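Local coordinates for protein orotidine 5'-phosphate decarboxylase (Sulfolobus solfataricus, PDB 4DBD) that probably catalyses the decarboxylation of orotidine 5'-monophosphate to UMP, the final step of de novo UMP synthesis, as a homodimer of TIM-barrel subunits, at residues 4-9 with 198-203; 14-19 with 49-54; 107-112 with 160-165; 137-142 with 150-155; 171-176 with 204-209. All coordinates share one frame; numbering follows the deposited sequence.

Contact 1 of 5, residues 4-9 with 198-203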
# COMPACT_ATOMS: atom_id res chain seq x y z
N SER A 4 17.89 20.73 10.01
CA SER A 4 17.51 20.19 8.71
C SER A 4 16.00 20.09 8.55
O SER A 4 15.26 19.89 9.52
CB SER A 4 18.15 18.82 8.47
OG SER A 4 17.82 18.33 7.18
N ARG A 5 15.55 20.21 7.31
CA ARG A 5 14.15 20.12 6.96
C ARG A 5 13.96 18.90 6.08
O ARG A 5 12.91 18.75 5.44
CB ARG A 5 13.75 21.35 6.16
CG ARG A 5 13.88 22.65 6.92
CD ARG A 5 12.65 22.88 7.75
NE ARG A 5 12.58 24.25 8.26
CZ ARG A 5 11.45 24.95 8.33
NH1 ARG A 5 10.31 24.41 7.93
NH2 ARG A 5 11.47 26.19 8.80
N VAL A 6 14.98 18.07 6.00
CA VAL A 6 14.97 16.93 5.08
C VAL A 6 14.60 15.61 5.75
O VAL A 6 15.11 15.26 6.81
CB VAL A 6 16.32 16.74 4.37
CG1 VAL A 6 16.32 15.46 3.56
CG2 VAL A 6 16.63 17.94 3.48
N ILE A 7 13.69 14.88 5.11
CA ILE A 7 13.40 13.51 5.51
C ILE A 7 13.96 12.60 4.42
O ILE A 7 13.55 12.69 3.26
CB ILE A 7 11.88 13.25 5.66
CG1 ILE A 7 11.32 14.02 6.86
CG2 ILE A 7 11.61 11.75 5.83
CD1 ILE A 7 9.81 14.11 6.89
N LEU A 8 14.92 11.74 4.77
CA LEU A 8 15.51 10.84 3.80
C LEU A 8 14.53 9.74 3.42
O LEU A 8 14.05 9.01 4.29
CB LEU A 8 16.80 10.20 4.33
CG LEU A 8 17.43 9.12 3.44
CD1 LEU A 8 17.83 9.71 2.07
CD2 LEU A 8 18.64 8.46 4.11
N ALA A 9 14.25 9.60 2.13
CA ALA A 9 13.44 8.48 1.68
C ALA A 9 14.38 7.34 1.39
O ALA A 9 14.97 7.27 0.30
CB ALA A 9 12.62 8.85 0.45
N THR A 198 27.60 14.17 1.23
CA THR A 198 27.90 15.45 0.59
C THR A 198 26.66 16.05 -0.06
O THR A 198 26.40 17.25 0.08
CB THR A 198 29.01 15.30 -0.46
OG1 THR A 198 30.18 14.75 0.16
CG2 THR A 198 29.36 16.66 -1.06
N ALA A 199 25.89 15.23 -0.75
CA ALA A 199 24.65 15.71 -1.37
C ALA A 199 23.65 16.19 -0.33
O ALA A 199 23.05 17.26 -0.48
CB ALA A 199 24.05 14.65 -2.27
N LEU A 200 23.46 15.43 0.74
CA LEU A 200 22.60 15.92 1.81
C LEU A 200 23.08 17.27 2.34
O LEU A 200 22.28 18.17 2.55
CB LEU A 200 22.47 14.89 2.95
CG LEU A 200 21.78 15.39 4.23
CD1 LEU A 200 20.33 15.85 3.98
CD2 LEU A 200 21.82 14.30 5.31
N ARG A 201 24.38 17.44 2.55
CA ARG A 201 24.87 18.72 3.06
C ARG A 201 24.62 19.87 2.07
O ARG A 201 24.22 20.96 2.46
CB ARG A 201 26.35 18.62 3.47
CG ARG A 201 26.60 17.56 4.55
CD ARG A 201 27.97 17.65 5.24
NE ARG A 201 27.84 17.20 6.63
CZ ARG A 201 28.73 16.44 7.29
NH1 ARG A 201 29.85 16.03 6.71
NH2 ARG A 201 28.47 16.10 8.55
N THR A 202 24.84 19.61 0.79
CA THR A 202 24.61 20.60 -0.25
C THR A 202 23.13 20.99 -0.32
O THR A 202 22.78 22.18 -0.36
CB THR A 202 25.07 20.05 -1.60
OG1 THR A 202 26.48 19.74 -1.55
CG2 THR A 202 24.81 21.06 -2.71
N ILE A 203 22.26 19.98 -0.31
CA ILE A 203 20.81 20.20 -0.32
C ILE A 203 20.35 20.95 0.93
O ILE A 203 19.51 21.85 0.84
CB ILE A 203 20.06 18.86 -0.41
CG1 ILE A 203 20.29 18.23 -1.80
CG2 ILE A 203 18.57 19.04 -0.09
CD1 ILE A 203 19.90 16.77 -1.89

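Contact 2 of 5, residues 14-19 with 49-54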
# COMPACT_ATOMS: atom_id res chain seq x y z
N LEU A 14 21.36 2.26 2.67
CA LEU A 14 22.56 3.04 2.98
C LEU A 14 23.23 2.41 4.21
O LEU A 14 22.56 1.83 5.06
CB LEU A 14 22.22 4.50 3.26
CG LEU A 14 21.92 5.38 2.04
CD1 LEU A 14 21.86 6.85 2.44
CD2 LEU A 14 22.98 5.18 0.97
N SER A 15 24.55 2.53 4.31
CA SER A 15 25.27 1.88 5.40
C SER A 15 24.97 2.56 6.74
O SER A 15 24.58 3.72 6.78
CB SER A 15 26.78 1.91 5.16
OG SER A 15 27.32 3.13 5.65
N TYR A 16 25.18 1.83 7.83
CA TYR A 16 24.93 2.37 9.15
C TYR A 16 25.80 3.58 9.43
O TYR A 16 25.35 4.54 10.05
CB TYR A 16 25.16 1.30 10.22
CG TYR A 16 24.70 1.72 11.60
CD1 TYR A 16 23.37 1.57 11.98
CD2 TYR A 16 25.59 2.27 12.51
CE1 TYR A 16 22.95 1.95 13.25
CE2 TYR A 16 25.18 2.66 13.78
CZ TYR A 16 23.85 2.50 14.14
OH TYR A 16 23.43 2.89 15.39
N GLN A 17 27.06 3.53 9.00
CA GLN A 17 27.98 4.64 9.26
C GLN A 17 27.51 5.93 8.59
O GLN A 17 27.54 7.00 9.21
CB GLN A 17 29.41 4.29 8.85
CG GLN A 17 29.93 3.02 9.51
CD GLN A 17 29.80 3.07 11.03
OE1 GLN A 17 30.02 4.11 11.65
NE2 GLN A 17 29.44 1.93 11.63
N VAL A 18 27.06 5.83 7.34
CA VAL A 18 26.50 6.97 6.63
C VAL A 18 25.31 7.59 7.37
O VAL A 18 25.24 8.81 7.57
CB VAL A 18 26.04 6.57 5.20
CG1 VAL A 18 25.21 7.68 4.55
CG2 VAL A 18 27.23 6.20 4.34
N LEU A 19 24.38 6.74 7.80
CA LEU A 19 23.19 7.22 8.49
C LEU A 19 23.55 7.95 9.79
O LEU A 19 22.87 8.89 10.19
CB LEU A 19 22.21 6.07 8.74
CG LEU A 19 21.74 5.37 7.46
CD1 LEU A 19 20.91 4.12 7.76
CD2 LEU A 19 20.95 6.34 6.59
N ILE A 49 18.42 1.12 14.42
CA ILE A 49 18.43 1.10 15.88
C ILE A 49 19.06 2.30 16.59
O ILE A 49 18.39 2.96 17.39
CB ILE A 49 19.04 -0.21 16.41
CG1 ILE A 49 17.98 -1.31 16.40
CG2 ILE A 49 19.58 -0.01 17.82
CD1 ILE A 49 18.51 -2.68 16.81
N GLY A 50 20.32 2.60 16.32
CA GLY A 50 21.02 3.64 17.05
C GLY A 50 20.72 5.08 16.62
O GLY A 50 21.08 6.03 17.32
N LEU A 51 20.04 5.23 15.48
CA LEU A 51 19.89 6.53 14.84
C LEU A 51 19.11 7.56 15.66
O LEU A 51 17.97 7.31 16.05
CB LEU A 51 19.24 6.36 13.47
CG LEU A 51 19.90 5.34 12.53
CD1 LEU A 51 19.21 5.32 11.18
CD2 LEU A 51 21.39 5.64 12.37
N ASP A 52 19.73 8.70 15.92
CA ASP A 52 19.06 9.79 16.62
C ASP A 52 18.47 10.81 15.66
O ASP A 52 19.05 11.87 15.42
CB ASP A 52 20.02 10.50 17.59
CG ASP A 52 19.36 11.66 18.32
OD1 ASP A 52 18.21 11.49 18.79
OD2 ASP A 52 19.98 12.74 18.41
N VAL A 53 17.31 10.47 15.11
CA VAL A 53 16.54 11.43 14.32
C VAL A 53 15.21 11.65 15.01
O VAL A 53 14.77 10.81 15.81
CB VAL A 53 16.36 10.96 12.86
CG1 VAL A 53 17.70 10.90 12.15
CG2 VAL A 53 15.68 9.61 12.81
N GLU A 54 14.57 12.78 14.74
CA GLU A 54 13.29 13.08 15.36
C GLU A 54 12.26 12.02 14.98
O GLU A 54 11.51 11.55 15.83
CB GLU A 54 12.80 14.47 14.95
CG GLU A 54 13.78 15.60 15.27
CD GLU A 54 13.87 15.89 16.76
OE1 GLU A 54 12.81 15.97 17.41
OE2 GLU A 54 15.01 16.02 17.27

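Contact 3 of 5, residues 107-112 with 160-165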
# COMPACT_ATOMS: atom_id res chain seq x y z
N ASN A 107 2.45 8.15 15.57
CA ASN A 107 1.85 9.21 14.77
C ASN A 107 1.33 8.68 13.43
O ASN A 107 1.91 7.74 12.87
CB ASN A 107 2.86 10.32 14.48
CG ASN A 107 3.42 10.95 15.74
OD1 ASN A 107 2.69 11.34 16.64
ND2 ASN A 107 4.75 11.07 15.79
N LEU A 108 0.28 9.30 12.91
CA LEU A 108 -0.26 8.98 11.60
C LEU A 108 -0.09 10.17 10.66
O LEU A 108 -0.38 11.30 11.05
CB LEU A 108 -1.75 8.61 11.69
CG LEU A 108 -2.53 8.26 10.42
CD1 LEU A 108 -1.90 7.06 9.70
CD2 LEU A 108 -4.02 8.02 10.70
N TYR A 109 0.41 9.91 9.46
CA TYR A 109 0.46 10.89 8.38
C TYR A 109 -0.42 10.38 7.25
O TYR A 109 -0.30 9.22 6.86
CB TYR A 109 1.89 11.03 7.85
CG TYR A 109 2.81 11.79 8.77
CD1 TYR A 109 3.12 13.12 8.52
CD2 TYR A 109 3.39 11.18 9.88
CE1 TYR A 109 3.96 13.83 9.35
CE2 TYR A 109 4.24 11.89 10.72
CZ TYR A 109 4.52 13.21 10.45
OH TYR A 109 5.35 13.93 11.26
N LEU A 110 -1.29 11.24 6.71
CA LEU A 110 -2.19 10.80 5.64
C LEU A 110 -1.79 11.42 4.30
O LEU A 110 -1.45 12.60 4.22
CB LEU A 110 -3.64 11.15 5.95
CG LEU A 110 -4.30 10.48 7.15
CD1 LEU A 110 -5.73 10.99 7.29
CD2 LEU A 110 -4.28 8.94 7.00
N VAL A 111 -1.83 10.61 3.25
CA VAL A 111 -1.50 11.08 1.91
C VAL A 111 -2.64 11.92 1.34
O VAL A 111 -3.77 11.44 1.18
CB VAL A 111 -1.20 9.90 0.97
CG1 VAL A 111 -1.00 10.42 -0.46
CG2 VAL A 111 0.03 9.16 1.46
N ALA A 112 -2.35 13.19 1.03
CA ALA A 112 -3.40 14.09 0.53
C ALA A 112 -3.28 14.32 -0.97
O ALA A 112 -4.28 14.25 -1.70
CB ALA A 112 -3.40 15.43 1.28
N THR A 160 1.53 18.93 10.59
CA THR A 160 2.83 18.76 9.94
C THR A 160 2.62 18.41 8.47
O THR A 160 1.92 17.45 8.14
CB THR A 160 3.69 17.67 10.61
OG1 THR A 160 3.88 18.00 11.99
CG2 THR A 160 5.06 17.55 9.94
N ILE A 161 3.22 19.19 7.58
CA ILE A 161 3.12 18.93 6.15
C ILE A 161 4.47 18.44 5.65
O ILE A 161 5.49 19.09 5.86
CB ILE A 161 2.63 20.18 5.39
CG1 ILE A 161 1.23 20.56 5.87
CG2 ILE A 161 2.67 19.96 3.87
CD1 ILE A 161 0.54 21.67 5.07
N VAL A 162 4.47 17.28 5.00
CA VAL A 162 5.69 16.69 4.46
C VAL A 162 5.51 16.52 2.96
O VAL A 162 4.41 16.19 2.49
CB VAL A 162 6.04 15.34 5.13
CG1 VAL A 162 6.34 15.56 6.61
CG2 VAL A 162 4.91 14.33 4.93
N SER A 163 6.57 16.81 2.21
CA SER A 163 6.45 16.92 0.76
C SER A 163 7.55 16.19 0.03
O SER A 163 8.70 16.62 0.03
CB SER A 163 6.47 18.39 0.34
OG SER A 163 5.34 19.08 0.82
N PRO A 164 7.19 15.08 -0.63
CA PRO A 164 8.13 14.32 -1.45
C PRO A 164 8.14 14.88 -2.85
O PRO A 164 7.51 15.91 -3.09
CB PRO A 164 7.54 12.90 -1.43
CG PRO A 164 6.07 13.10 -1.24
CD PRO A 164 5.86 14.43 -0.54
N GLY A 165 8.86 14.24 -3.76
CA GLY A 165 8.94 14.71 -5.13
C GLY A 165 9.98 15.79 -5.37
O GLY A 165 9.97 16.43 -6.42

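Contact 4 of 5, residues 137-142 with 150-155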
# COMPACT_ATOMS: atom_id res chain seq x y z
N LYS A 137 -1.35 13.40 12.75
CA LYS A 137 -0.22 14.27 13.10
C LYS A 137 0.16 15.13 11.89
O LYS A 137 0.44 16.32 12.02
CB LYS A 137 0.98 13.43 13.52
CG LYS A 137 2.30 14.22 13.59
CD LYS A 137 2.61 14.71 14.99
CE LYS A 137 3.92 15.50 15.02
NZ LYS A 137 4.83 15.11 13.92
N GLY A 138 0.13 14.51 10.72
CA GLY A 138 0.61 15.15 9.51
C GLY A 138 -0.06 14.68 8.24
O GLY A 138 -0.88 13.75 8.26
N ILE A 139 0.29 15.33 7.13
CA ILE A 139 -0.23 14.97 5.82
C ILE A 139 0.88 15.08 4.80
O ILE A 139 1.80 15.89 4.94
CB ILE A 139 -1.43 15.85 5.39
CG1 ILE A 139 -1.05 17.32 5.47
CG2 ILE A 139 -2.66 15.55 6.26
CD1 ILE A 139 -2.17 18.27 5.04
N VAL A 140 0.78 14.25 3.76
CA VAL A 140 1.77 14.23 2.70
C VAL A 140 1.19 15.01 1.52
O VAL A 140 0.15 14.64 0.99
CB VAL A 140 2.07 12.77 2.27
CG1 VAL A 140 3.16 12.73 1.20
CG2 VAL A 140 2.46 11.92 3.46
N VAL A 141 1.85 16.11 1.14
CA VAL A 141 1.40 16.90 -0.02
C VAL A 141 2.55 17.03 -1.02
O VAL A 141 3.59 17.61 -0.70
CB VAL A 141 0.91 18.30 0.38
CG1 VAL A 141 0.26 18.97 -0.82
CG2 VAL A 141 -0.08 18.21 1.54
N GLY A 142 2.35 16.50 -2.22
CA GLY A 142 3.39 16.40 -3.23
C GLY A 142 4.18 17.67 -3.50
O GLY A 142 3.62 18.77 -3.59
N THR A 150 0.43 25.14 -0.44
CA THR A 150 0.05 26.38 0.22
C THR A 150 -1.39 26.30 0.73
O THR A 150 -1.69 26.69 1.86
CB THR A 150 0.21 27.58 -0.71
OG1 THR A 150 1.51 27.54 -1.32
CG2 THR A 150 0.05 28.87 0.08
N GLN A 151 -2.27 25.76 -0.11
CA GLN A 151 -3.68 25.61 0.23
C GLN A 151 -3.89 24.63 1.38
O GLN A 151 -4.67 24.90 2.29
CB GLN A 151 -4.48 25.18 -1.00
CG GLN A 151 -4.55 26.29 -2.05
CD GLN A 151 -4.68 25.77 -3.46
OE1 GLN A 151 -4.96 24.59 -3.69
NE2 GLN A 151 -4.48 26.66 -4.44
N TYR A 152 -3.20 23.50 1.36
CA TYR A 152 -3.28 22.62 2.52
C TYR A 152 -2.73 23.29 3.78
O TYR A 152 -3.25 23.07 4.87
CB TYR A 152 -2.62 21.25 2.26
CG TYR A 152 -3.58 20.27 1.63
CD1 TYR A 152 -3.81 20.28 0.26
CD2 TYR A 152 -4.29 19.36 2.41
CE1 TYR A 152 -4.70 19.40 -0.32
CE2 TYR A 152 -5.19 18.48 1.83
CZ TYR A 152 -5.38 18.50 0.47
OH TYR A 152 -6.28 17.63 -0.12
N ARG A 153 -1.71 24.12 3.64
CA ARG A 153 -1.16 24.83 4.79
C ARG A 153 -2.21 25.79 5.35
O ARG A 153 -2.34 25.95 6.56
CB ARG A 153 0.12 25.58 4.43
CG ARG A 153 0.59 26.56 5.50
CD ARG A 153 0.75 25.88 6.85
NE ARG A 153 1.84 24.92 6.83
CZ ARG A 153 1.92 23.84 7.61
NH1 ARG A 153 0.95 23.58 8.48
NH2 ARG A 153 2.96 23.03 7.50
N ARG A 154 -2.95 26.43 4.45
CA ARG A 154 -4.05 27.31 4.82
C ARG A 154 -5.15 26.54 5.53
O ARG A 154 -5.66 26.97 6.57
CB ARG A 154 -4.62 27.98 3.56
CG ARG A 154 -6.05 28.52 3.72
CD ARG A 154 -6.72 28.73 2.37
NE ARG A 154 -7.20 27.49 1.76
CZ ARG A 154 -7.43 27.35 0.46
NH1 ARG A 154 -7.22 28.37 -0.36
NH2 ARG A 154 -7.87 26.19 -0.03
N ASP A 155 -5.52 25.39 4.96
CA ASP A 155 -6.64 24.60 5.46
C ASP A 155 -6.30 23.84 6.74
O ASP A 155 -7.19 23.47 7.50
CB ASP A 155 -7.11 23.60 4.40
CG ASP A 155 -7.66 24.27 3.15
OD1 ASP A 155 -7.99 25.49 3.21
OD2 ASP A 155 -7.77 23.58 2.12

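Contact 5 of 5, residues 171-176 with 204-209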
# COMPACT_ATOMS: atom_id res chain seq x y z
N GLY A 171 10.74 18.48 -8.12
CA GLY A 171 10.82 19.47 -7.06
C GLY A 171 12.21 20.09 -6.89
O GLY A 171 13.19 19.37 -6.61
N SER A 172 12.29 21.41 -7.07
CA SER A 172 13.51 22.17 -6.83
C SER A 172 13.69 22.38 -5.32
O SER A 172 12.81 22.92 -4.67
CB SER A 172 13.45 23.52 -7.53
OG SER A 172 14.61 24.30 -7.25
N TYR A 173 14.84 21.97 -4.78
CA TYR A 173 15.01 21.88 -3.33
C TYR A 173 14.66 23.16 -2.59
O TYR A 173 15.20 24.23 -2.89
CB TYR A 173 16.43 21.46 -2.96
CG TYR A 173 16.92 20.31 -3.79
CD1 TYR A 173 16.40 19.03 -3.60
CD2 TYR A 173 17.87 20.50 -4.77
CE1 TYR A 173 16.84 17.97 -4.37
CE2 TYR A 173 18.31 19.44 -5.55
CZ TYR A 173 17.80 18.19 -5.35
OH TYR A 173 18.24 17.14 -6.12
N GLY A 174 13.76 23.04 -1.62
CA GLY A 174 13.37 24.15 -0.77
C GLY A 174 12.08 24.81 -1.21
O GLY A 174 11.49 25.58 -0.45
N ASP A 175 11.63 24.51 -2.42
CA ASP A 175 10.41 25.14 -2.94
C ASP A 175 9.16 24.70 -2.19
O ASP A 175 8.20 25.47 -2.07
CB ASP A 175 10.21 24.85 -4.44
CG ASP A 175 11.14 25.65 -5.33
OD1 ASP A 175 11.94 26.46 -4.82
OD2 ASP A 175 11.06 25.47 -6.56
N ALA A 176 9.16 23.47 -1.71
CA ALA A 176 8.01 22.95 -0.97
C ALA A 176 7.95 23.60 0.40
O ALA A 176 6.89 24.08 0.81
CB ALA A 176 8.07 21.44 -0.86
N ASN A 204 20.88 20.58 2.09
CA ASN A 204 20.58 21.32 3.30
C ASN A 204 20.95 22.80 3.14
O ASN A 204 20.17 23.68 3.53
CB ASN A 204 21.30 20.72 4.52
CG ASN A 204 20.56 19.53 5.10
OD1 ASN A 204 19.35 19.39 4.93
ND2 ASN A 204 21.30 18.67 5.81
N LYS A 205 22.12 23.07 2.56
CA LYS A 205 22.54 24.45 2.34
C LYS A 205 21.57 25.18 1.42
O LYS A 205 21.16 26.31 1.70
CB LYS A 205 23.96 24.53 1.77
CG LYS A 205 25.05 24.07 2.72
CD LYS A 205 26.42 24.28 2.09
CE LYS A 205 27.48 23.41 2.73
NZ LYS A 205 28.34 22.78 1.69
N ILE A 206 21.20 24.54 0.31
CA ILE A 206 20.24 25.12 -0.63
C ILE A 206 18.94 25.48 0.06
O ILE A 206 18.36 26.56 -0.15
CB ILE A 206 19.94 24.15 -1.79
CG1 ILE A 206 21.17 24.01 -2.70
CG2 ILE A 206 18.74 24.63 -2.60
CD1 ILE A 206 21.11 22.81 -3.64
N ILE A 207 18.46 24.58 0.91
CA ILE A 207 17.19 24.79 1.57
C ILE A 207 17.24 25.92 2.58
O ILE A 207 16.34 26.76 2.62
CB ILE A 207 16.69 23.49 2.23
CG1 ILE A 207 16.32 22.48 1.14
CG2 ILE A 207 15.48 23.77 3.13
CD1 ILE A 207 15.89 21.12 1.65
N GLU A 208 18.29 25.96 3.40
CA GLU A 208 18.39 27.01 4.42
C GLU A 208 18.62 28.39 3.81
O GLU A 208 18.36 29.41 4.46
CB GLU A 208 19.46 26.67 5.48
CG GLU A 208 20.88 26.54 4.94
CD GLU A 208 21.94 26.91 5.98
OE1 GLU A 208 21.56 27.22 7.13
OE2 GLU A 208 23.14 26.90 5.64
N ASP A 209 19.11 28.42 2.57
CA ASP A 209 19.21 29.68 1.83
C ASP A 209 17.83 30.13 1.34
O ASP A 209 17.43 31.28 1.57
CB ASP A 209 20.15 29.54 0.63
CG ASP A 209 21.62 29.46 1.04
OD1 ASP A 209 21.96 29.85 2.18
OD2 ASP A 209 22.44 29.00 0.21

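Contact 1 of 5, residues 4-9 with 198-203
Val6 meets the helix with both of its methyls, each taking a different partner: CG1 comes within 4.1 Å of Leu200 CD1, and CG2 lies 4.2 Å from Ile203 CG2. The valine is turned so that CG1 stands anti to its own nitrogen (chi1 173°), which sends one methyl to each of these residues, spaced three apart on the same side of the helix. Val6 and Leu200 run past one another in opposite directions, and the touch is apolar throughout. The fold behind it is the TIM barrel: strand 6-10 is the first of eight parallel strands, and helix 196-210, the last in the chain, packs against its outer side, while Ile7 points away from the helix. Leu26 and Met22 line Leu200 in the next shell, and Ile186 and Ile190 lie against both Val6 and Ile203. Further out, the chain entering the strand is shaped by an ST turn, in which Val6 N donates to Ser4 OG at 3.1 Å with an N-H...O angle of 159°. Ser4 OG also bonds to Asn204 of the same helix and to the carbonyl of Glu25.

Contact 2 of 5, residues 14-19 with 49-54
The ring of Tyr16 reaches the 49-54 loop with its hydroxyl end, and the backbone nitrogen of Gly50 lies at the ring edge, close to its plane. Leu51 CD2 approaches the same ring obliquely, 4.1 Å from Tyr16 CE1. The closest approach is that of Tyr16 OH to Gly50 CA, at 3.0 Å, a tight fit possible because the glycine has no side chain: a beta carbon there would point toward the helix and run into the phenol oxygen. Tyr16 extends this far because its CG stands anti to the backbone nitrogen (chi1 -171°). Nearly one helical turn further along, Leu19 takes the same CD2 methyl and CD1 as well. Leu51 CD2 sits 3.7 Å from Leu19 CB and Leu51 CD1 3.9 Å from it, so both methyls of the fork close on the beta carbon. Leu19 also packs on Leu8 and Met10 of strand 6-10, so the loop before strand 55-62 is joined through helix 16-22 to the first strand of the barrel. Ser15 starts that helix as its N-cap, with Val18 N donating to Ser15 OG at 3.2 Å and an angle of 173°. With an alanine in place of Tyr16, Gly50 and the CD2 methyl of Leu51 would probably lose the ring packed on them, opening a gap between helix and loop. The buried leucines thus supply the apolar core of the contact, while the partly exposed Tyr16 lies at its margin, its hydroxyl against the glycine backbone, and Asp52 N bonds to Glu23 alongside.

Contact 3 of 5, residues 107-112 with 160-165
This is an apolar contact inside the TIM barrel, where Tyr109 of strand 107-113 reaches past the intervening strand 138-141 to Thr160 and Val162 of strand 160-163. The CD1-CE1 side of the ring and the hydroxyl do the touching. Thr160 CG2 lies in the ring plane at its edge, 3.9 Å from Tyr109 OH, while Val162 CG1 approaches obliquely, 4.0 Å from Tyr109 CE1. The tyrosine and valine side chains cross at about a right angle, and Val162 CG2 adds a looser touch, 4.2 Å from Tyr109 CD1. Tyr109 CG stands anti to the carbonyl carbon (chi1 -75°), and this turn directs the phenol toward Thr160. The hydroxyl is held beyond the contact, by a hydrogen bond to Glu55 and a weak one to Lys137. A phenylalanine here lacks the hydroxyl, and the Glu55 carboxylate would probably be left without its phenol partner and Thr160 CG2 without the oxygen it packs on. Strand 160-163 leads into Pro164 and Gly165, which belong to the predicted substrate-binding loop. Around the contact, Ser81 and Ile83 of strand 81-85 touch Tyr109 and Val140 lies against Val162, whereas Leu108 and Leu110 pack on helix 124-134 and Ile161 meets Ile139 and Val141.

Contact 4 of 5, residues 137-142 with 150-155
Val141 and Tyr152 mark the nearest approach of the two backbones, their CA atoms 7.8 Å apart where helix 146-155 lies over strand 138-141. Tyr152 fills that distance, pointing toward the strand and meeting two residues that face outward from the barrel. Ile139 makes the tighter touch, its CD1 methyl 3.5 Å from Tyr152 CD2 and oblique to the ring. Its CG1 sits between the backbone nitrogen and the carbonyl carbon (chi1 54°), the crowded position, and the extended chain from there carries CD1 out to the tyrosine. Val141 touches nearer the base of the same side chain, with CG2 4.0 Å from Tyr152 CB and 4.1 Å from Tyr152 CG. Strand, helix and the following strand 160-163 form one beta-alpha-beta unit of the TIM barrel, and the contact is where the helix rests on the strand that precedes it. Ala112 and Val113 of strand 107-113 and Ile127 and Ile131 of helix 124-134 also enclose Tyr152, and Lys128 makes a cation-pi interaction with its ring. Away from the strand the helix carries a salt bridge between neighbours, Arg154 NE to Asp155 OD1 at 2.6 Å. The aspartate oxygen lies nearly in the guanidinium plane but is itself met from above the carboxylate plane, 40° out of it. Gln151 CB lies over one guanidinium face. Arg153 is salt-bridged to Asp182 and donates to the carbonyls of Gly180 and Met159.

Contact 5 of 5, residues 171-176 with 204-209
The end of the predicted substrate-binding loop, at Tyr173 and Gly174, packs here against Ile206 and Ile207 of the C-terminal helix 196-210. Gly174 and Ile207 come within 4.5 Å of each other at their CA atoms, close enough for Ile207 CG1 to lie 3.8 Å from Gly174 N. Ile206 grips the tyrosine by its root: its CG2 is 3.6 Å from Tyr173 O and 3.9 Å from Tyr173 CB, while its CD1 reaches Tyr173 CD2 at 4.1 Å, oblique to the ring. With CG of Tyr173 anti to the carbonyl carbon (chi1 -45°), the ring swings away from the helix although its beta carbon points toward it, and its hydroxyl is bonded to Ser189. The backbone here is a type II beta turn from Ser172 to Asp175, closed by Asp175 N donating to Ser172 O at 3.0 Å. Gly174 occupies its third position with a positive phi of 98°, where a beta carbon would jam against the preceding carbonyl oxygen as well as crowd Ile207. The same glycine is the N-cap of helix 175-179, the short helix that follows strand 160-163 in the TIM barrel. Two polar partners fix the turn from outside: Glu184 of strand 183-186 accepts from Gly174 N, and Lys210 of helix 196-210 bonds to the carbonyl of Tyr173.

How the contacts relate
Contact 3 lies nearest the middle of the chain, in the barrel interior, and is apolar around a tyrosine whose hydroxyl is bonded outside the contact. Contacts 1 and 4 are buried seams between strands and outer helices, aliphatic in contact 1 and aliphatic-aromatic in contact 4. Contacts 2 and 5, each about 17 Å from the chain centre, are only partly buried and join loops to helices, with glycine backbone pressed against a side chain in both. Contacts 1 and 5 share helix 196-210 and interlock through Val6 and Ile207. Contacts 3 and 4 are neighbours in the sheet, linked by a hydrogen bond from Ser163 OG to Val141 O. Leu8 packs on Leu19 between contacts 1 and 2.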